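Local coordinates for extracellular invertase (Aspergillus kawachii, PDB 5XH8), which probably cleaves sucrose and related beta-fructofuranosides and has high transfructosylation activity, which would build fructooligosaccharides such as 1-kestose, at residues A[151-156]-A[215-220]; A[496-501]-A[522-527]; A[536-541]-A[554-559]. All coordinates share one frame; numbering follows the deposited sequence.

Overall arrangement
Interaction 1 belongs to the N-terminal family 32 propeller, whereas interactions 2 and 3 belong to the C-terminal beta-sandwich on the opposite side of the chain's centre. The centre of interaction 1 lies about 46 Å from that of interaction 2 and about 47 Å from that of interaction 3, a separate site at the boundary with the second subunit. Interactions 2 and 3 have centres about 10 Å apart and touch: Arg525 O lies 2.8 Å from Arg558 NH2, a probable hydrogen bond, and Leu524 packs on Ala555. The bound sodium ion, at His287, Gly315, Phe316 and Ser318, is about 10 Å from Gly522. A glycerol lies about 7 Å from the side chain of Gln153.

Interaction 1. Residues A[151-156]-A[215-220]; sequences LDQGPV and DFQYWE
Val156 packs against Gln217 and Trp219 in a small, buried contact between a loop and the start of a strand, near the outer edges of two neighbouring propeller sheets. Residues 151-156 follow strand 149-150, and residues 215-220 lead into strand 219-227. The backbones are closest at Val156 and Gln217, whose CA atoms are 5.5 Å apart. Val156 CB sits 3.2 Å from Gln217 O. With CG1 anti to the carbonyl carbon (chi1 -62°), Val156 CG2 meets the pyrrole part of the indole obliquely, 4.0 Å from Trp219 NE1. Trp219 NE1 also donates to Phe216 O over 2.9 Å, with an N-H...O angle of 142°, approaching from above the carbonyl plane. This bent bond ties the indole back to its own loop and helps fix its rotation. A water joins the backbones, donating to Val156 O at 2.8 Å and accepting from Trp219 N at 2.9 Å. Farther out, the amides of Gln153 and Gln217 approach from opposite directions with planes 40° apart. Arg131 of the second subunit hydrogen-bonds both Val156 O and Gln217 O, so the dimer partner closes over the same junction. Val156 also rests on Leu138 of strand 134-140. This join, between the segment after the last strand of one four-stranded antiparallel sheet and that leading into the last strand of the next, is consistent with a blade-to-blade junction of the GH32 beta-propeller.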
loop_
_atom_site.group_PDB
_atom_site.type_symbol
_atom_site.label_atom_id
_atom_site.label_comp_id
_atom_site.label_asym_id
_atom_site.label_seq_id
_atom_site.Cartn_x
_atom_site.Cartn_y
_atom_site.Cartn_z
ATOM N N LEU A 151 9.825 -3.496 9.941
ATOM C CA LEU A 151 9.481 -2.176 10.453
ATOM C C LEU A 151 7.956 -2.085 10.545
ATOM O O LEU A 151 7.235 -2.568 9.648
ATOM C CB LEU A 151 10.010 -1.052 9.543
ATOM C CG LEU A 151 11.515 -0.873 9.389
ATOM C CD1 LEU A 151 11.769 0.501 8.787
ATOM C CD2 LEU A 151 12.273 -1.034 10.711
ATOM N N ASP A 152 7.487 -1.478 11.632
ATOM C CA ASP A 152 6.083 -1.383 11.944
ATOM C C ASP A 152 5.477 -0.196 11.222
ATOM O O ASP A 152 5.107 0.806 11.808
ATOM C CB ASP A 152 5.893 -1.309 13.465
ATOM C CG ASP A 152 4.463 -1.584 13.893
ATOM O OD1 ASP A 152 3.654 -2.078 13.098
ATOM O OD2 ASP A 152 4.133 -1.303 15.050
ATOM N N GLN A 153 5.356 -0.353 9.915
ATOM C CA GLN A 153 4.843 0.666 9.051
ATOM C C GLN A 153 4.564 0.025 7.695
ATOM O O GLN A 153 4.952 -1.115 7.445
ATOM C CB GLN A 153 5.838 1.814 8.901
ATOM C CG GLN A 153 7.165 1.376 8.298
ATOM C CD GLN A 153 7.855 2.499 7.607
ATOM O OE1 GLN A 153 8.453 3.327 8.252
ATOM N NE2 GLN A 153 7.730 2.569 6.296
ATOM N N GLY A 154 3.913 0.789 6.827
ATOM C CA GLY A 154 3.598 0.333 5.489
ATOM C C GLY A 154 4.818 0.209 4.596
ATOM O O GLY A 154 5.933 0.585 4.993
ATOM N N PRO A 155 4.616 -0.332 3.379
ATOM C CA PRO A 155 5.695 -0.431 2.410
ATOM C C PRO A 155 6.317 0.945 2.083
ATOM O O PRO A 155 5.620 1.976 2.051
ATOM C CB PRO A 155 5.020 -1.004 1.166
ATOM C CG PRO A 155 3.551 -0.736 1.345
ATOM C CD PRO A 155 3.313 -0.748 2.826
ATOM N N VAL A 156 7.620 0.939 1.851
ATOM C CA VAL A 156 8.338 2.157 1.453
ATOM C C VAL A 156 8.185 2.418 -0.048
ATOM O O VAL A 156 8.339 3.564 -0.505
ATOM C CB VAL A 156 9.814 2.138 1.896
ATOM C CG1 VAL A 156 9.898 2.077 3.413
ATOM C CG2 VAL A 156 10.589 0.988 1.298
ATOM N N ASP A 215 17.063 7.961 5.551
ATOM C CA ASP A 215 16.385 6.892 6.340
ATOM C C ASP A 215 15.837 5.714 5.516
ATOM O O ASP A 215 15.253 4.790 6.120
ATOM C CB ASP A 215 15.263 7.415 7.234
ATOM C CG ASP A 215 15.557 8.763 7.830
ATOM O OD1 ASP A 215 15.393 9.757 7.090
ATOM O OD2 ASP A 215 15.915 8.830 9.034
ATOM N N PHE A 216 16.003 5.747 4.177
ATOM C CA PHE A 216 15.542 4.685 3.275
ATOM C C PHE A 216 14.026 4.604 3.150
ATOM O O PHE A 216 13.458 3.582 2.729
ATOM C CB PHE A 216 16.144 3.346 3.700
ATOM C CG PHE A 216 17.636 3.392 3.855
ATOM C CD1 PHE A 216 18.441 3.554 2.752
ATOM C CD2 PHE A 216 18.233 3.306 5.112
ATOM C CE1 PHE A 216 19.823 3.604 2.882
ATOM C CE2 PHE A 216 19.618 3.356 5.251
ATOM C CZ PHE A 216 20.409 3.510 4.130
ATOM N N GLN A 217 13.370 5.706 3.500
ATOM C CA GLN A 217 11.908 5.783 3.554
ATOM C C GLN A 217 11.328 5.977 2.164
ATOM O O GLN A 217 10.331 5.343 1.794
ATOM C CB GLN A 217 11.518 6.932 4.482
ATOM C CG GLN A 217 10.061 7.016 4.864
ATOM C CD GLN A 217 9.572 5.785 5.601
ATOM O OE1 GLN A 217 10.235 5.274 6.499
ATOM N NE2 GLN A 217 8.430 5.295 5.207
ATOM N N TYR A 218 11.973 6.851 1.386
ATOM C CA TYR A 218 11.478 7.269 0.104
ATOM C C TYR A 218 12.498 6.974 -0.972
ATOM O O TYR A 218 13.726 7.133 -0.770
ATOM C CB TYR A 218 11.105 8.758 0.136
ATOM C CG TYR A 218 9.986 9.065 1.093
ATOM C CD1 TYR A 218 8.679 8.670 0.796
ATOM C CD2 TYR A 218 10.222 9.740 2.315
ATOM C CE1 TYR A 218 7.630 8.919 1.686
ATOM C CE2 TYR A 218 9.169 10.008 3.202
ATOM C CZ TYR A 218 7.870 9.585 2.872
ATOM O OH TYR A 218 6.791 9.807 3.706
ATOM N N TRP A 219 11.976 6.531 -2.111
ATOM C CA TRP A 219 12.783 6.066 -3.226
ATOM C C TRP A 219 12.344 6.786 -4.488
ATOM O O TRP A 219 11.221 6.609 -4.983
ATOM C CB TRP A 219 12.683 4.529 -3.354
ATOM C CG TRP A 219 13.320 3.889 -2.172
ATOM C CD1 TRP A 219 12.744 3.667 -0.961
ATOM C CD2 TRP A 219 14.681 3.453 -2.060
ATOM N NE1 TRP A 219 13.655 3.113 -0.096
ATOM C CE2 TRP A 219 14.853 2.971 -0.751
ATOM C CE3 TRP A 219 15.778 3.451 -2.937
ATOM C CZ2 TRP A 219 16.068 2.477 -0.297
ATOM C CZ3 TRP A 219 16.987 2.954 -2.488
ATOM C CH2 TRP A 219 17.128 2.473 -1.186
ATOM N N GLU A 220 13.241 7.623 -5.005
ATOM C CA GLU A 220 12.943 8.458 -6.152
ATOM C C GLU A 220 13.041 7.623 -7.408
ATOM O O GLU A 220 14.053 6.970 -7.641
ATOM C CB GLU A 220 13.926 9.624 -6.192
ATOM C CG GLU A 220 13.713 10.561 -7.363
ATOM C CD GLU A 220 14.679 11.742 -7.356
ATOM O OE1 GLU A 220 15.691 11.736 -6.632
ATOM O OE2 GLU A 220 14.396 12.694 -8.081
HETATM O O HOH W 1 9.194 5.631 -2.109
#

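Interaction 2. Residues A[496-501]-A[522-527]; sequences ESIIVD and GKLRLF
Glu496 and Arg525 form a two-pronged salt bridge just beyond a short antiparallel strand pairing, and the contact divides into a tight backbone part and a looser, partly exposed side. In the tight part, Ile498 and Gly522 are a hydrogen-bonded pair: Ile498 N donates to Gly522 O at 2.8 Å and Gly522 N to Ile498 O at 2.9 Å. Ser497 and Lys523 form the adjacent non-hydrogen-bonded pair. One step on, Leu524 N reaches Glu496 O at 2.8 Å, nearly straight at 168°. On the face of the sheet that carries Ile498, Ile498 CG1 meets Leu524 CD2 at 4.2 Å, and the two side chains also reach Leu542 and Leu540 of strand 534-547. The buried Ser497 OG hydrogen-bonds Asn495 O.

The charged pair is also held by two bonds. Arg525 grips Glu496 side-on, Arg525 NH2 giving to Glu496 OE1 at 2.7 Å and NE to OE2 at 2.9 Å. Both oxygens use their syn lone pairs, and the two planes lie only 23° apart. With CG anti to its backbone N (chi1 170°) and a bend at chi3, the arginine turns its NE edge to the acid. OE2 accepts further from a water that in turn accepts from Leu526 N, while NH1 of Arg525 has Glu392 as a second acidic partner.

The partly exposed side, at the ends of Lys523 and Glu496, is slacker. Lys523 NZ stops 4.4 Å from Glu496 OE1, beyond salt-bridge range; it hydrogen-bonds Asn495 O and makes a cation-pi contact with Trp239. Glu496 and Ser497 together form a G1 beta bulge against strand 487-492, and the whole is an edge-strand pairing of the C-terminal beta-sandwich, where the chain leaves one sheet for the other.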
loop_
_atom_site.group_PDB
_atom_site.type_symbol
_atom_site.label_atom_id
_atom_site.label_comp_id
_atom_site.label_asym_id
_atom_site.label_seq_id
_atom_site.Cartn_x
_atom_site.Cartn_y
_atom_site.Cartn_z
ATOM N N GLU A 496 28.622 -25.762 -31.926
ATOM C CA GLU A 496 29.505 -25.169 -30.957
ATOM C C GLU A 496 28.914 -25.245 -29.534
ATOM O O GLU A 496 28.775 -24.218 -28.873
ATOM C CB GLU A 496 29.763 -23.714 -31.336
ATOM C CG GLU A 496 30.359 -23.494 -32.714
ATOM C CD GLU A 496 30.739 -22.047 -32.901
ATOM O OE1 GLU A 496 29.843 -21.265 -33.241
ATOM O OE2 GLU A 496 31.914 -21.673 -32.661
ATOM N N SER A 497 28.574 -26.459 -29.090
ATOM C CA SER A 497 27.884 -26.671 -27.804
ATOM C C SER A 497 28.546 -27.720 -26.937
ATOM O O SER A 497 29.113 -28.698 -27.443
ATOM C CB SER A 497 26.453 -27.127 -28.041
ATOM O OG SER A 497 25.680 -26.111 -28.654
ATOM N N ILE A 498 28.469 -27.500 -25.623
ATOM C CA ILE A 498 28.663 -28.551 -24.629
ATOM C C ILE A 498 27.299 -29.173 -24.363
ATOM O O ILE A 498 26.319 -28.455 -24.112
ATOM C CB ILE A 498 29.218 -28.006 -23.297
ATOM C CG1 ILE A 498 30.533 -27.227 -23.504
ATOM C CG2 ILE A 498 29.356 -29.130 -22.262
ATOM C CD1 ILE A 498 31.796 -28.041 -23.405
ATOM N N ILE A 499 27.249 -30.502 -24.383
ATOM C CA ILE A 499 26.028 -31.280 -24.208
ATOM C C ILE A 499 26.182 -32.229 -23.012
ATOM O O ILE A 499 27.232 -32.815 -22.813
ATOM C CB ILE A 499 25.717 -32.145 -25.457
ATOM C CG1 ILE A 499 25.712 -31.291 -26.736
ATOM C CG2 ILE A 499 24.399 -32.914 -25.295
ATOM C CD1 ILE A 499 24.683 -30.198 -26.778
ATOM N N VAL A 500 25.135 -32.344 -22.203
ATOM C CA VAL A 500 25.047 -33.392 -21.205
ATOM C C VAL A 500 23.926 -34.314 -21.689
ATOM O O VAL A 500 22.744 -33.935 -21.704
ATOM C CB VAL A 500 24.763 -32.857 -19.783
ATOM C CG1 VAL A 500 24.836 -33.994 -18.774
ATOM C CG2 VAL A 500 25.757 -31.766 -19.395
ATOM N N ASP A 501 24.313 -35.504 -22.133
ATOM C CA ASP A 501 23.344 -36.562 -22.479
ATOM C C ASP A 501 22.956 -37.333 -21.208
ATOM O O ASP A 501 23.790 -38.007 -20.582
ATOM C CB ASP A 501 23.967 -37.505 -23.502
ATOM C CG ASP A 501 23.027 -38.621 -23.950
ATOM O OD1 ASP A 501 21.904 -38.824 -23.412
ATOM O OD2 ASP A 501 23.464 -39.328 -24.870
ATOM N N GLY A 522 24.685 -26.057 -23.668
ATOM C CA GLY A 522 25.035 -24.649 -23.790
ATOM C C GLY A 522 26.074 -24.343 -24.868
ATOM O O GLY A 522 26.956 -25.151 -25.125
ATOM N N LYS A 523 25.953 -23.170 -25.485
ATOM C CA LYS A 523 26.880 -22.692 -26.527
ATOM C C LYS A 523 28.221 -22.288 -25.940
ATOM O O LYS A 523 28.276 -21.587 -24.915
ATOM C CB LYS A 523 26.331 -21.456 -27.236
ATOM C CG LYS A 523 25.035 -21.680 -27.987
ATOM C CD LYS A 523 25.261 -22.342 -29.331
ATOM C CE LYS A 523 26.011 -21.434 -30.297
ATOM N NZ LYS A 523 25.738 -21.883 -31.689
ATOM N N LEU A 524 29.295 -22.725 -26.602
ATOM C CA LEU A 524 30.644 -22.301 -26.263
ATOM C C LEU A 524 31.466 -22.232 -27.557
ATOM O O LEU A 524 31.635 -23.247 -28.212
ATOM C CB LEU A 524 31.293 -23.292 -25.301
ATOM C CG LEU A 524 32.763 -23.006 -24.970
ATOM C CD1 LEU A 524 32.936 -21.674 -24.243
ATOM C CD2 LEU A 524 33.337 -24.149 -24.160
ATOM N N ARG A 525 31.936 -21.039 -27.921
ATOM C CA ARG A 525 32.815 -20.873 -29.073
ATOM C C ARG A 525 34.254 -21.001 -28.619
ATOM O O ARG A 525 34.677 -20.357 -27.657
ATOM C CB ARG A 525 32.633 -19.523 -29.754
ATOM C CG ARG A 525 33.705 -19.233 -30.815
ATOM C CD ARG A 525 33.241 -18.225 -31.833
ATOM N NE ARG A 525 32.123 -18.762 -32.587
ATOM C CZ ARG A 525 31.317 -18.050 -33.360
ATOM N NH1 ARG A 525 31.499 -16.742 -33.540
ATOM N NH2 ARG A 525 30.317 -18.659 -33.977
ATOM N N LEU A 526 34.987 -21.852 -29.330
ATOM C CA LEU A 526 36.438 -21.979 -29.220
ATOM C C LEU A 526 36.968 -21.215 -30.435
ATOM O O LEU A 526 36.688 -21.588 -31.580
ATOM C CB LEU A 526 36.834 -23.468 -29.273
ATOM C CG LEU A 526 36.266 -24.307 -28.109
ATOM C CD1 LEU A 526 36.537 -25.803 -28.257
ATOM C CD2 LEU A 526 36.828 -23.797 -26.784
ATOM N N PHE A 527 37.666 -20.110 -30.177
ATOM C CA PHE A 527 38.123 -19.228 -31.253
ATOM C C PHE A 527 39.416 -19.769 -31.873
ATOM O O PHE A 527 40.058 -20.680 -31.326
ATOM C CB PHE A 527 38.403 -17.824 -30.724
ATOM C CG PHE A 527 37.213 -17.150 -30.110
ATOM C CD1 PHE A 527 36.303 -16.453 -30.902
ATOM C CD2 PHE A 527 37.019 -17.181 -28.729
ATOM C CE1 PHE A 527 35.213 -15.815 -30.329
ATOM C CE2 PHE A 527 35.925 -16.546 -28.153
ATOM C CZ PHE A 527 35.025 -15.863 -28.951
HETATM O O HOH W 2 33.616 -23.397 -31.756
#

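Interaction 3. Residues A[536-541]-A[554-559]; sequences AIETLD and YANGRF
The edge of the Arg558 guanidinium meets the carboxylate of Glu538, the two coming from opposite directions. Glu538 CD lies in the guanidinium plane, and both terminal nitrogens of Arg558 grip the acid end-on: NH1 donates to OE2 at 2.8 Å, almost straight at 176°, and NH2 to OE1 at 2.9 Å. The planes are nevertheless 31° apart. In consequence OE2 is met on its syn side but tilted, and OE1 from above the carboxylate plane. Both chains are stretched to span the gap: Glu538 runs out extended with CG anti to its backbone N (chi1 -173°), and Arg558 is extended from CG to NE.

The amide of Asn556 stands nearly perpendicular to the carboxylate. Its CG is 3.8 Å from both Thr539 O and Asp541 N, so the amide is directed at the backbone of residues 539-541. Leu540 crosses it at about a right angle and sets CD1 against Ala555 CB at 3.9 Å. On the backbone, Asn556 N donates to Asp541 O at 3.0 Å. Asp541 O also receives a CA-H...O contact from Ala555 CA at 3.2 Å.

Positive phi at Asn556 and Gly557 turns the chain out of strand 550-555, and Arg558 and Phe559 face Ala555 as a classic beta bulge. Glu538 OE1 also accepts from Phe527 N, and Arg558 NH2 also donates to Arg525 O. The pair is thus knitted into the backbone of the neighbouring segment, and its two-bond grip and added partners are consistent with an ionised ion pair that links the bulged turn to Glu538 in the 536-541 segment.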
loop_
_atom_site.group_PDB
_atom_site.type_symbol
_atom_site.label_atom_id
_atom_site.label_comp_id
_atom_site.label_asym_id
_atom_site.label_seq_id
_atom_site.Cartn_x
_atom_site.Cartn_y
_atom_site.Cartn_z
ATOM N N ALA A 536 45.915 -22.123 -34.050
ATOM C CA ALA A 536 45.203 -23.332 -33.630
ATOM C C ALA A 536 43.770 -23.021 -33.164
ATOM O O ALA A 536 43.440 -21.887 -32.827
ATOM C CB ALA A 536 45.975 -24.028 -32.516
ATOM N N ILE A 537 42.930 -24.050 -33.145
ATOM C CA ILE A 537 41.671 -23.969 -32.416
ATOM C C ILE A 537 42.024 -23.926 -30.933
ATOM O O ILE A 537 42.842 -24.716 -30.446
ATOM C CB ILE A 537 40.732 -25.149 -32.696
ATOM C CG1 ILE A 537 40.343 -25.167 -34.186
ATOM C CG2 ILE A 537 39.494 -25.048 -31.797
ATOM C CD1 ILE A 537 39.414 -26.296 -34.579
ATOM N N GLU A 538 41.417 -22.974 -30.232
ATOM C CA GLU A 538 41.564 -22.817 -28.778
ATOM C C GLU A 538 41.343 -24.126 -27.999
ATOM O O GLU A 538 40.458 -24.900 -28.319
ATOM C CB GLU A 538 40.543 -21.768 -28.310
ATOM C CG GLU A 538 40.652 -21.343 -26.862
ATOM C CD GLU A 538 39.700 -20.218 -26.516
ATOM O OE1 GLU A 538 38.754 -19.924 -27.276
ATOM O OE2 GLU A 538 39.911 -19.630 -25.454
ATOM N N THR A 539 42.163 -24.361 -26.985
ATOM C CA THR A 539 42.008 -25.522 -26.115
ATOM C C THR A 539 40.700 -25.419 -25.261
ATOM O O THR A 539 40.317 -24.333 -24.812
ATOM C CB THR A 539 43.272 -25.698 -25.237
ATOM O OG1 THR A 539 44.363 -26.111 -26.080
ATOM C CG2 THR A 539 43.086 -26.743 -24.154
ATOM N N LEU A 540 40.013 -26.551 -25.114
ATOM C CA LEU A 540 38.843 -26.670 -24.237
ATOM C C LEU A 540 39.352 -27.070 -22.871
ATOM O O LEU A 540 39.816 -28.197 -22.685
ATOM C CB LEU A 540 37.863 -27.718 -24.760
ATOM C CG LEU A 540 36.650 -28.041 -23.877
ATOM C CD1 LEU A 540 35.787 -26.794 -23.655
ATOM C CD2 LEU A 540 35.839 -29.176 -24.494
ATOM N N ASP A 541 39.357 -26.112 -21.957
ATOM C CA ASP A 541 39.708 -26.333 -20.560
ATOM C C ASP A 541 38.446 -26.631 -19.731
ATOM O O ASP A 541 37.733 -25.727 -19.282
ATOM C CB ASP A 541 40.449 -25.109 -20.031
ATOM C CG ASP A 541 41.058 -25.343 -18.683
ATOM O OD1 ASP A 541 41.181 -26.512 -18.270
ATOM O OD2 ASP A 541 41.416 -24.356 -18.025
ATOM N N TYR A 554 32.103 -26.448 -16.039
ATOM C CA TYR A 554 32.779 -25.209 -16.357
ATOM C C TYR A 554 33.743 -25.373 -17.549
ATOM O O TYR A 554 34.379 -26.444 -17.714
ATOM C CB TYR A 554 33.575 -24.725 -15.155
ATOM C CG TYR A 554 32.749 -24.407 -13.908
ATOM C CD1 TYR A 554 32.367 -25.408 -13.013
ATOM C CD2 TYR A 554 32.373 -23.095 -13.618
ATOM C CE1 TYR A 554 31.614 -25.115 -11.873
ATOM C CE2 TYR A 554 31.637 -22.780 -12.470
ATOM C CZ TYR A 554 31.246 -23.787 -11.606
ATOM O OH TYR A 554 30.525 -23.448 -10.481
ATOM N N ALA A 555 33.884 -24.298 -18.339
ATOM C CA ALA A 555 34.870 -24.260 -19.445
ATOM C C ALA A 555 35.494 -22.882 -19.620
ATOM O O ALA A 555 34.782 -21.854 -19.683
ATOM C CB ALA A 555 34.254 -24.735 -20.750
ATOM N N ASN A 556 36.831 -22.860 -19.615
ATOM C CA ASN A 556 37.614 -21.738 -20.127
ATOM C C ASN A 556 37.385 -20.451 -19.340
ATOM O O ASN A 556 37.546 -19.351 -19.878
ATOM C CB ASN A 556 37.322 -21.547 -21.628
ATOM C CG ASN A 556 37.887 -22.684 -22.479
ATOM O OD1 ASN A 556 38.792 -22.468 -23.283
ATOM N ND2 ASN A 556 37.347 -23.883 -22.328
ATOM N N GLY A 557 37.002 -20.600 -18.061
ATOM C CA GLY A 557 36.687 -19.478 -17.175
ATOM C C GLY A 557 35.579 -18.555 -17.635
ATOM O O GLY A 557 35.502 -17.423 -17.149
ATOM N N ARG A 558 34.740 -19.019 -18.566
ATOM C CA ARG A 558 33.666 -18.205 -19.145
ATOM C C ARG A 558 32.383 -18.969 -19.476
ATOM O O ARG A 558 31.518 -18.443 -20.144
ATOM C CB ARG A 558 34.174 -17.497 -20.414
ATOM C CG ARG A 558 34.510 -18.413 -21.582
ATOM C CD ARG A 558 35.422 -17.698 -22.584
ATOM N NE ARG A 558 35.453 -18.366 -23.892
ATOM C CZ ARG A 558 36.542 -18.825 -24.523
ATOM N NH1 ARG A 558 37.764 -18.724 -23.989
ATOM N NH2 ARG A 558 36.401 -19.398 -25.717
ATOM N N PHE A 559 32.250 -20.199 -19.003
ATOM C CA PHE A 559 31.125 -21.040 -19.364
ATOM C C PHE A 559 30.728 -21.847 -18.155
ATOM O O PHE A 559 31.595 -22.365 -17.461
ATOM C CB PHE A 559 31.504 -21.988 -20.481
ATOM C CG PHE A 559 30.426 -22.947 -20.851
ATOM C CD1 PHE A 559 30.322 -24.182 -20.213
ATOM C CD2 PHE A 559 29.517 -22.628 -21.830
ATOM C CE1 PHE A 559 29.320 -25.074 -20.556
ATOM C CE2 PHE A 559 28.518 -23.513 -22.184
ATOM C CZ PHE A 559 28.430 -24.746 -21.555
#